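Long-range contacts in exopolygalacturonase (Yersinia enterocolitica, PDB 2UVF), which hydrolyses pectin-derived polygalacturonate as a family 28 exopolygalacturonase with a parallel beta-helix fold, probably releasing digalacturonic acid from chain ends: residues P537-K542 / T565-S570; F522-V527 / V554-V559. All blocks are in the same frame, centred on the assembly; numbering follows the deposited sequence.

Interaction 1 (P537-K542 / T565-S570); sequences PSIEIK and TPTAIS
Residues 539-542 and 568-570 run side by side in the same direction, their axes 4.6 Å apart at the closest and 23° from parallel, with Glu-540 opposite Ala-568 and Ile-541 opposite Ile-569. The pairing illustrates how successive coils of a parallel beta-helix are joined: Ala-568 sends its N to Ile-539 O (2.9 Å) and takes Ile-541 N on its own O (3.0 Å), while Ser-570 N reaches Ile-541 O at 2.7 Å. Ahead of the strands, Ser-538 takes over with its side chain. Its chi1 of 59° sets OG between the backbone N and the carbonyl carbon, from where the hydroxyl donates to Thr-565 O at 2.8 Å, tilted 19° from the carbonyl plane. Inside the coil, Ile-541 and Ile-569 cross at a slant, CD1 of Ile-541 resting 4.0 Å from CG2 of Ile-569; Ile-539 adds its CB against CG2 of Thr-567, whose OG1 turns to Pro-590 O. On the face of Glu-540, CG of Pro-537 lies beside CB of Ala-568. OE1 of the extended Glu-540 side chain accepts a hydrogen bond from Gln-493 NE2 on the preceding coil. Backbone bonding thus fixes the register, the isoleucines continue the apolar column of the interior, and the Ser-538 hydroxyl carries the connection into the loop, where the backbone bond from Ser-538 N to Pro-566 O is weak.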
ATOM      1  N   PRO A 537      22.958   7.439  -3.520  1.00 43.29           N
ATOM      2  CA  PRO A 537      22.785   8.701  -2.824  1.00 42.58           C
ATOM      3  C   PRO A 537      21.568   8.692  -1.912  1.00 41.96           C
ATOM      4  O   PRO A 537      20.555   8.100  -2.265  1.00 42.16           O
ATOM      5  CB  PRO A 537      22.591   9.700  -3.969  1.00 42.63           C
ATOM      6  CG  PRO A 537      23.192   9.020  -5.180  1.00 42.83           C
ATOM      7  CD  PRO A 537      22.831   7.606  -4.983  1.00 43.35           C
ATOM      8  N   SER A 538      21.676   9.351  -0.760  1.00 40.89           N
ATOM      9  CA  SER A 538      20.566   9.440   0.191  1.00 40.83           C
ATOM     10  C   SER A 538      19.328  10.068  -0.441  1.00 40.58           C
ATOM     11  O   SER A 538      18.230   9.536  -0.316  1.00 41.30           O
ATOM     12  CB  SER A 538      20.979  10.197   1.473  1.00 40.74           C
ATOM     13  OG  SER A 538      21.429  11.521   1.213  1.00 38.99           O
ATOM     14  N   ILE A 539      19.513  11.211  -1.093  1.00 40.29           N
ATOM     15  CA  ILE A 539      18.477  11.850  -1.883  1.00 39.87           C
ATOM     16  C   ILE A 539      19.010  11.827  -3.325  1.00 40.92           C
ATOM     17  O   ILE A 539      20.141  12.251  -3.588  1.00 40.94           O
ATOM     18  CB  ILE A 539      18.137  13.286  -1.379  1.00 39.82           C
ATOM     19  CG1 ILE A 539      17.610  13.247   0.066  1.00 39.12           C
ATOM     20  CG2 ILE A 539      17.112  13.956  -2.298  1.00 39.64           C
ATOM     21  CD1 ILE A 539      17.251  14.626   0.693  1.00 38.18           C
ATOM     22  N   GLU A 540      18.230  11.261  -4.239  1.00 41.58           N
ATOM     23  CA  GLU A 540      18.684  11.098  -5.599  1.00 42.76           C
ATOM     24  C   GLU A 540      17.615  11.448  -6.596  1.00 43.56           C
ATOM     25  O   GLU A 540      16.596  10.770  -6.715  1.00 43.54           O
ATOM     26  CB  GLU A 540      19.212   9.691  -5.868  1.00 42.95           C
ATOM     27  CG  GLU A 540      19.651   9.512  -7.307  1.00 44.36           C
ATOM     28  CD  GLU A 540      20.176   8.139  -7.604  1.00 47.56           C
ATOM     29  OE1 GLU A 540      19.757   7.186  -6.916  1.00 47.38           O
ATOM     30  OE2 GLU A 540      21.013   8.014  -8.532  1.00 49.96           O
ATOM     31  N   ILE A 541      17.881  12.528  -7.313  1.00 44.89           N
ATOM     32  CA  ILE A 541      17.003  13.059  -8.337  1.00 46.17           C
ATOM     33  C   ILE A 541      17.808  12.973  -9.637  1.00 47.77           C
ATOM     34  O   ILE A 541      18.970  13.382  -9.679  1.00 47.75           O
ATOM     35  CB  ILE A 541      16.567  14.514  -7.964  1.00 45.95           C
ATOM     36  CG1 ILE A 541      15.683  14.495  -6.695  1.00 45.29           C
ATOM     37  CG2 ILE A 541      15.850  15.187  -9.110  1.00 45.47           C
ATOM     38  CD1 ILE A 541      15.697  15.764  -5.863  1.00 42.86           C
ATOM     39  N   LYS A 542      17.214  12.376 -10.670  1.00 50.07           N
ATOM     40  CA  LYS A 542      17.838  12.292 -12.000  1.00 52.12           C
ATOM     41  C   LYS A 542      16.798  12.269 -13.126  1.00 53.50           C
ATOM     42  O   LYS A 542      15.865  11.460 -13.113  1.00 53.08           O
ATOM     43  CB  LYS A 542      18.739  11.060 -12.124  1.00 52.23           C
ATOM     44  CG  LYS A 542      19.857  11.242 -13.152  1.00 53.34           C
ATOM     45  CD  LYS A 542      20.121   9.998 -14.005  1.00 54.49           C
ATOM     46  CE  LYS A 542      21.154  10.289 -15.100  1.00 54.70           C
ATOM     47  NZ  LYS A 542      20.794  11.446 -16.005  1.00 55.77           N
ATOM     48  N   THR A 565      24.711   8.426   3.056  1.00 29.85           N
ATOM     49  CA  THR A 565      25.619   8.888   2.006  1.00 30.56           C
ATOM     50  C   THR A 565      25.190  10.276   1.510  1.00 31.79           C
ATOM     51  O   THR A 565      24.018  10.703   1.723  1.00 31.29           O
ATOM     52  CB  THR A 565      25.631   7.933   0.807  1.00 29.99           C
ATOM     53  OG1 THR A 565      24.343   7.938   0.199  1.00 31.29           O
ATOM     54  CG2 THR A 565      25.972   6.552   1.226  1.00 28.65           C
ATOM     55  N   PRO A 566      26.133  11.007   0.869  1.00 32.07           N
ATOM     56  CA  PRO A 566      25.800  12.288   0.235  1.00 32.53           C
ATOM     57  C   PRO A 566      24.718  12.186  -0.856  1.00 33.30           C
ATOM     58  O   PRO A 566      24.499  11.110  -1.408  1.00 32.74           O
ATOM     59  CB  PRO A 566      27.146  12.723  -0.373  1.00 32.94           C
ATOM     60  CG  PRO A 566      28.185  12.041   0.475  1.00 32.52           C
ATOM     61  CD  PRO A 566      27.574  10.702   0.770  1.00 32.06           C
ATOM     62  N   THR A 567      24.071  13.316  -1.163  1.00 34.36           N
ATOM     63  CA  THR A 567      23.024  13.409  -2.172  1.00 35.18           C
ATOM     64  C   THR A 567      23.595  13.408  -3.596  1.00 36.69           C
ATOM     65  O   THR A 567      24.774  13.690  -3.786  1.00 36.77           O
ATOM     66  CB  THR A 567      22.216  14.722  -2.024  1.00 35.16           C
ATOM     67  OG1 THR A 567      23.077  15.848  -2.270  1.00 35.32           O
ATOM     68  CG2 THR A 567      21.557  14.840  -0.626  1.00 34.33           C
ATOM     69  N   ALA A 568      22.742  13.106  -4.578  1.00 37.52           N
ATOM     70  CA  ALA A 568      23.040  13.260  -6.010  1.00 38.77           C
ATOM     71  C   ALA A 568      21.783  13.763  -6.683  1.00 39.86           C
ATOM     72  O   ALA A 568      20.801  13.037  -6.837  1.00 39.33           O
ATOM     73  CB  ALA A 568      23.519  11.940  -6.650  1.00 38.77           C
ATOM     74  N   ILE A 569      21.810  15.035  -7.055  1.00 41.53           N
ATOM     75  CA  ILE A 569      20.631  15.715  -7.538  1.00 43.11           C
ATOM     76  C   ILE A 569      20.947  16.322  -8.909  1.00 45.18           C
ATOM     77  O   ILE A 569      21.714  17.285  -9.012  1.00 45.58           O
ATOM     78  CB  ILE A 569      20.140  16.763  -6.481  1.00 42.95           C
ATOM     79  CG1 ILE A 569      19.734  16.036  -5.175  1.00 41.11           C
ATOM     80  CG2 ILE A 569      19.007  17.650  -7.050  1.00 41.25           C
ATOM     81  CD1 ILE A 569      19.754  16.880  -3.922  1.00 38.18           C
ATOM     82  N   SER A 570      20.395  15.720  -9.934  1.00 20.00           N
ATOM     83  CA  SER A 570      20.451  16.326 -11.223  1.00 20.00           C
ATOM     84  C   SER A 570      19.183  16.515 -11.979  1.00 20.00           C
ATOM     85  O   SER A 570      18.238  15.768 -11.898  1.00 49.95           O
ATOM     86  CB  SER A 570      21.574  15.794 -12.077  1.00 20.00           C
ATOM     87  OG  SER A 570      21.238  14.586 -12.682  1.00 20.00           O
TER

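Interaction 2 (F522-V527 / V554-V559); sequences FTLKNV and VHVNNV
Asn-526 and Asn-558 meet through different choices of chi1: CG of Asn-526 stands beside its backbone N (-55°), that of Asn-558 swings to the far side from N (-177°), and the two amides converge with their planes 69° apart. The ND2 of Asn-558 donates to OD1 of Asn-526 at 3.0 Å, arriving from above the acceptor's carbonyl plane, not on a lone pair; the bond is also bent at the hydrogen. Both asparagines sit where their chains turn a corner with positive phi and psi, a worked example of equivalent corners on successive beta-helix coils. Asn-526 ND2 continues the row to Asn-484 OD1, and Asn-558 OD1 holds Gln-560.

Before the corner the strands are in exact parallel register. His-555 N donates to Phe-522 O at 2.8 Å. Leu-524 N reaches His-555 O at 3.0 Å. Asn-557 N returns to Leu-524 O at 2.8 Å. At the corner itself, Asn-526 N bonds Asn-557 O at 3.1 Å. On the outer face, Thr-523 OG1 lies in the plane of the His-555 ring at its CD2 edge, 3.6 Å away, while ND1 bonds Glu-576. CG of Lys-525 lies alongside CB of Asn-557 at 3.9 Å. The lysine NZ forms a salt bridge with Glu-61 of the N-terminal fibronectin type III-like domain, linking that domain to the beta-helix. On the inner face, Leu-524 packs CB on CG2 of Val-556 and crosses Val-559 at about a right angle.

Strands 476-490 and 576-583 flank residues 522-527 and 554-559 respectively; from across the interior, Met-495 touches Leu-524 and Met-497 touches Phe-522 and Val-554.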
ATOM      1  N   PHE A 522       6.587  18.127  -5.375  1.00 40.07           N
ATOM      2  CA  PHE A 522       6.872  17.127  -4.348  1.00 38.68           C
ATOM      3  C   PHE A 522       7.342  17.855  -3.108  1.00 38.00           C
ATOM      4  O   PHE A 522       8.183  18.750  -3.175  1.00 37.61           O
ATOM      5  CB  PHE A 522       7.975  16.157  -4.793  1.00 38.23           C
ATOM      6  CG  PHE A 522       7.476  14.943  -5.542  1.00 38.88           C
ATOM      7  CD1 PHE A 522       6.610  15.067  -6.630  1.00 37.24           C
ATOM      8  CD2 PHE A 522       7.899  13.661  -5.167  1.00 38.16           C
ATOM      9  CE1 PHE A 522       6.163  13.941  -7.315  1.00 37.28           C
ATOM     10  CE2 PHE A 522       7.452  12.526  -5.863  1.00 35.13           C
ATOM     11  CZ  PHE A 522       6.591  12.671  -6.928  1.00 37.03           C
ATOM     12  N   THR A 523       6.803  17.432  -1.978  1.00 37.75           N
ATOM     13  CA  THR A 523       7.124  17.988  -0.681  1.00 37.14           C
ATOM     14  C   THR A 523       7.634  16.902   0.271  1.00 36.96           C
ATOM     15  O   THR A 523       6.936  15.909   0.547  1.00 36.25           O
ATOM     16  CB  THR A 523       5.890  18.689  -0.089  1.00 37.15           C
ATOM     17  OG1 THR A 523       5.524  19.767  -0.953  1.00 36.90           O
ATOM     18  CG2 THR A 523       6.165  19.226   1.309  1.00 36.64           C
ATOM     19  N   LEU A 524       8.864  17.115   0.738  1.00 36.72           N
ATOM     20  CA  LEU A 524       9.469  16.360   1.822  1.00 36.17           C
ATOM     21  C   LEU A 524       9.662  17.282   3.042  1.00 35.46           C
ATOM     22  O   LEU A 524      10.440  18.225   2.993  1.00 34.41           O
ATOM     23  CB  LEU A 524      10.799  15.754   1.371  1.00 37.05           C
ATOM     24  CG  LEU A 524      11.289  14.493   2.097  1.00 36.78           C
ATOM     25  CD1 LEU A 524      10.757  13.249   1.420  1.00 38.42           C
ATOM     26  CD2 LEU A 524      12.805  14.479   2.086  1.00 39.65           C
ATOM     27  N   LYS A 525       8.935  16.992   4.124  1.00 34.75           N
ATOM     28  CA  LYS A 525       8.860  17.863   5.301  1.00 34.28           C
ATOM     29  C   LYS A 525       8.806  17.048   6.589  1.00 33.15           C
ATOM     30  O   LYS A 525       8.124  16.018   6.634  1.00 32.74           O
ATOM     31  CB  LYS A 525       7.605  18.734   5.226  1.00 34.74           C
ATOM     32  CG  LYS A 525       7.701  20.013   6.036  1.00 37.73           C
ATOM     33  CD  LYS A 525       6.581  21.002   5.693  1.00 41.23           C
ATOM     34  CE  LYS A 525       6.585  21.390   4.206  1.00 43.15           C
ATOM     35  NZ  LYS A 525       5.946  22.729   3.924  1.00 44.88           N
ATOM     36  N   ASN A 526       9.518  17.511   7.622  1.00 31.63           N
ATOM     37  CA  ASN A 526       9.446  16.917   8.972  1.00 30.15           C
ATOM     38  C   ASN A 526       9.735  15.414   8.943  1.00 29.07           C
ATOM     39  O   ASN A 526       8.922  14.628   9.403  1.00 28.87           O
ATOM     40  CB  ASN A 526       8.061  17.140   9.606  1.00 29.76           C
ATOM     41  CG  ASN A 526       7.634  18.605   9.650  1.00 29.00           C
ATOM     42  OD1 ASN A 526       8.443  19.511   9.510  1.00 26.87           O
ATOM     43  ND2 ASN A 526       6.345  18.829   9.861  1.00 29.13           N
ATOM     44  N   VAL A 527      10.885  15.041   8.381  1.00 28.57           N
ATOM     45  CA  VAL A 527      11.272  13.646   8.153  1.00 27.22           C
ATOM     46  C   VAL A 527      12.667  13.429   8.732  1.00 27.74           C
ATOM     47  O   VAL A 527      13.578  14.209   8.490  1.00 27.24           O
ATOM     48  CB  VAL A 527      11.250  13.264   6.633  1.00 27.26           C
ATOM     49  CG1 VAL A 527      12.047  11.971   6.348  1.00 24.19           C
ATOM     50  CG2 VAL A 527       9.812  13.169   6.105  1.00 23.99           C
ATOM     51  N   VAL A 554      10.369  20.836  -6.304  1.00 43.19           N
ATOM     52  CA  VAL A 554      10.623  20.018  -5.117  1.00 42.77           C
ATOM     53  C   VAL A 554      10.867  20.924  -3.893  1.00 42.45           C
ATOM     54  O   VAL A 554      11.847  21.663  -3.842  1.00 41.71           O
ATOM     55  CB  VAL A 554      11.830  19.049  -5.324  1.00 42.94           C
ATOM     56  CG1 VAL A 554      12.123  18.255  -4.061  1.00 42.56           C
ATOM     57  CG2 VAL A 554      11.588  18.101  -6.492  1.00 42.54           C
ATOM     58  N   HIS A 555       9.960  20.857  -2.919  1.00 42.39           N
ATOM     59  CA  HIS A 555      10.056  21.641  -1.673  1.00 42.24           C
ATOM     60  C   HIS A 555      10.470  20.744  -0.502  1.00 41.89           C
ATOM     61  O   HIS A 555       9.693  19.892  -0.062  1.00 41.82           O
ATOM     62  CB  HIS A 555       8.723  22.334  -1.359  1.00 42.46           C
ATOM     63  CG  HIS A 555       7.968  22.777  -2.575  1.00 44.26           C
ATOM     64  ND1 HIS A 555       8.365  23.847  -3.353  1.00 44.95           N
ATOM     65  CD2 HIS A 555       6.852  22.280  -3.162  1.00 44.49           C
ATOM     66  CE1 HIS A 555       7.519  23.993  -4.359  1.00 45.22           C
ATOM     67  NE2 HIS A 555       6.591  23.057  -4.264  1.00 45.12           N
ATOM     68  N   VAL A 556      11.702  20.923  -0.021  1.00 41.39           N
ATOM     69  CA  VAL A 556      12.249  20.122   1.082  1.00 40.86           C
ATOM     70  C   VAL A 556      12.514  20.987   2.328  1.00 41.00           C
ATOM     71  O   VAL A 556      13.310  21.927   2.281  1.00 40.96           O
ATOM     72  CB  VAL A 556      13.518  19.321   0.653  1.00 40.69           C
ATOM     73  CG1 VAL A 556      14.143  18.589   1.849  1.00 40.68           C
ATOM     74  CG2 VAL A 556      13.178  18.314  -0.449  1.00 39.80           C
ATOM     75  N   ASN A 557      11.829  20.658   3.429  1.00 40.87           N
ATOM     76  CA  ASN A 557      11.854  21.442   4.675  1.00 40.52           C
ATOM     77  C   ASN A 557      11.972  20.611   5.961  1.00 39.04           C
ATOM     78  O   ASN A 557      11.226  19.654   6.166  1.00 38.43           O
ATOM     79  CB  ASN A 557      10.614  22.349   4.762  1.00 41.42           C
ATOM     80  CG  ASN A 557      10.826  23.709   4.093  1.00 45.02           C
ATOM     81  OD1 ASN A 557      11.592  24.554   4.598  1.00 48.31           O
ATOM     82  ND2 ASN A 557      10.144  23.937   2.958  1.00 47.04           N
ATOM     83  N   ASN A 558      12.908  20.997   6.827  1.00 37.31           N
ATOM     84  CA  ASN A 558      13.055  20.402   8.164  1.00 35.74           C
ATOM     85  C   ASN A 558      13.240  18.869   8.178  1.00 34.08           C
ATOM     86  O   ASN A 558      12.407  18.124   8.696  1.00 34.06           O
ATOM     87  CB  ASN A 558      11.905  20.859   9.087  1.00 35.42           C
ATOM     88  CG  ASN A 558      12.037  20.324  10.515  1.00 35.53           C
ATOM     89  OD1 ASN A 558      13.145  20.111  11.006  1.00 36.84           O
ATOM     90  ND2 ASN A 558      10.898  20.109  11.187  1.00 34.15           N
ATOM     91  N   VAL A 559      14.360  18.411   7.636  1.00 33.05           N
ATOM     92  CA  VAL A 559      14.653  16.974   7.526  1.00 30.50           C
ATOM     93  C   VAL A 559      16.009  16.720   8.186  1.00 31.11           C
ATOM     94  O   VAL A 559      16.925  17.503   8.004  1.00 31.10           O
ATOM     95  CB  VAL A 559      14.675  16.528   6.014  1.00 30.55           C
ATOM     96  CG1 VAL A 559      15.226  15.107   5.828  1.00 26.42           C
ATOM     97  CG2 VAL A 559      13.293  16.675   5.363  1.00 26.07           C
TER

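Interactions 1 and 2 join the same neighbouring coils of the beta-helix on different faces, their centres 14 Å apart and without touching. The chain visits them alternately, 522-527, 537-542, 554-559, 565-570, as expected of a solenoid. Both are partly buried and turn apolar side chains inward, isoleucines in interaction 1 and leucine and valines in interaction 2, with Met-495 and Met-497 bordering each. They differ at their ends and outer faces. Interaction 2 keeps its backbone bonding up to a corner marked by paired asparagine amides and ties to Glu-61 through a lysine; interaction 1 begins in a loop, where a serine hydroxyl bonds a backbone carbonyl.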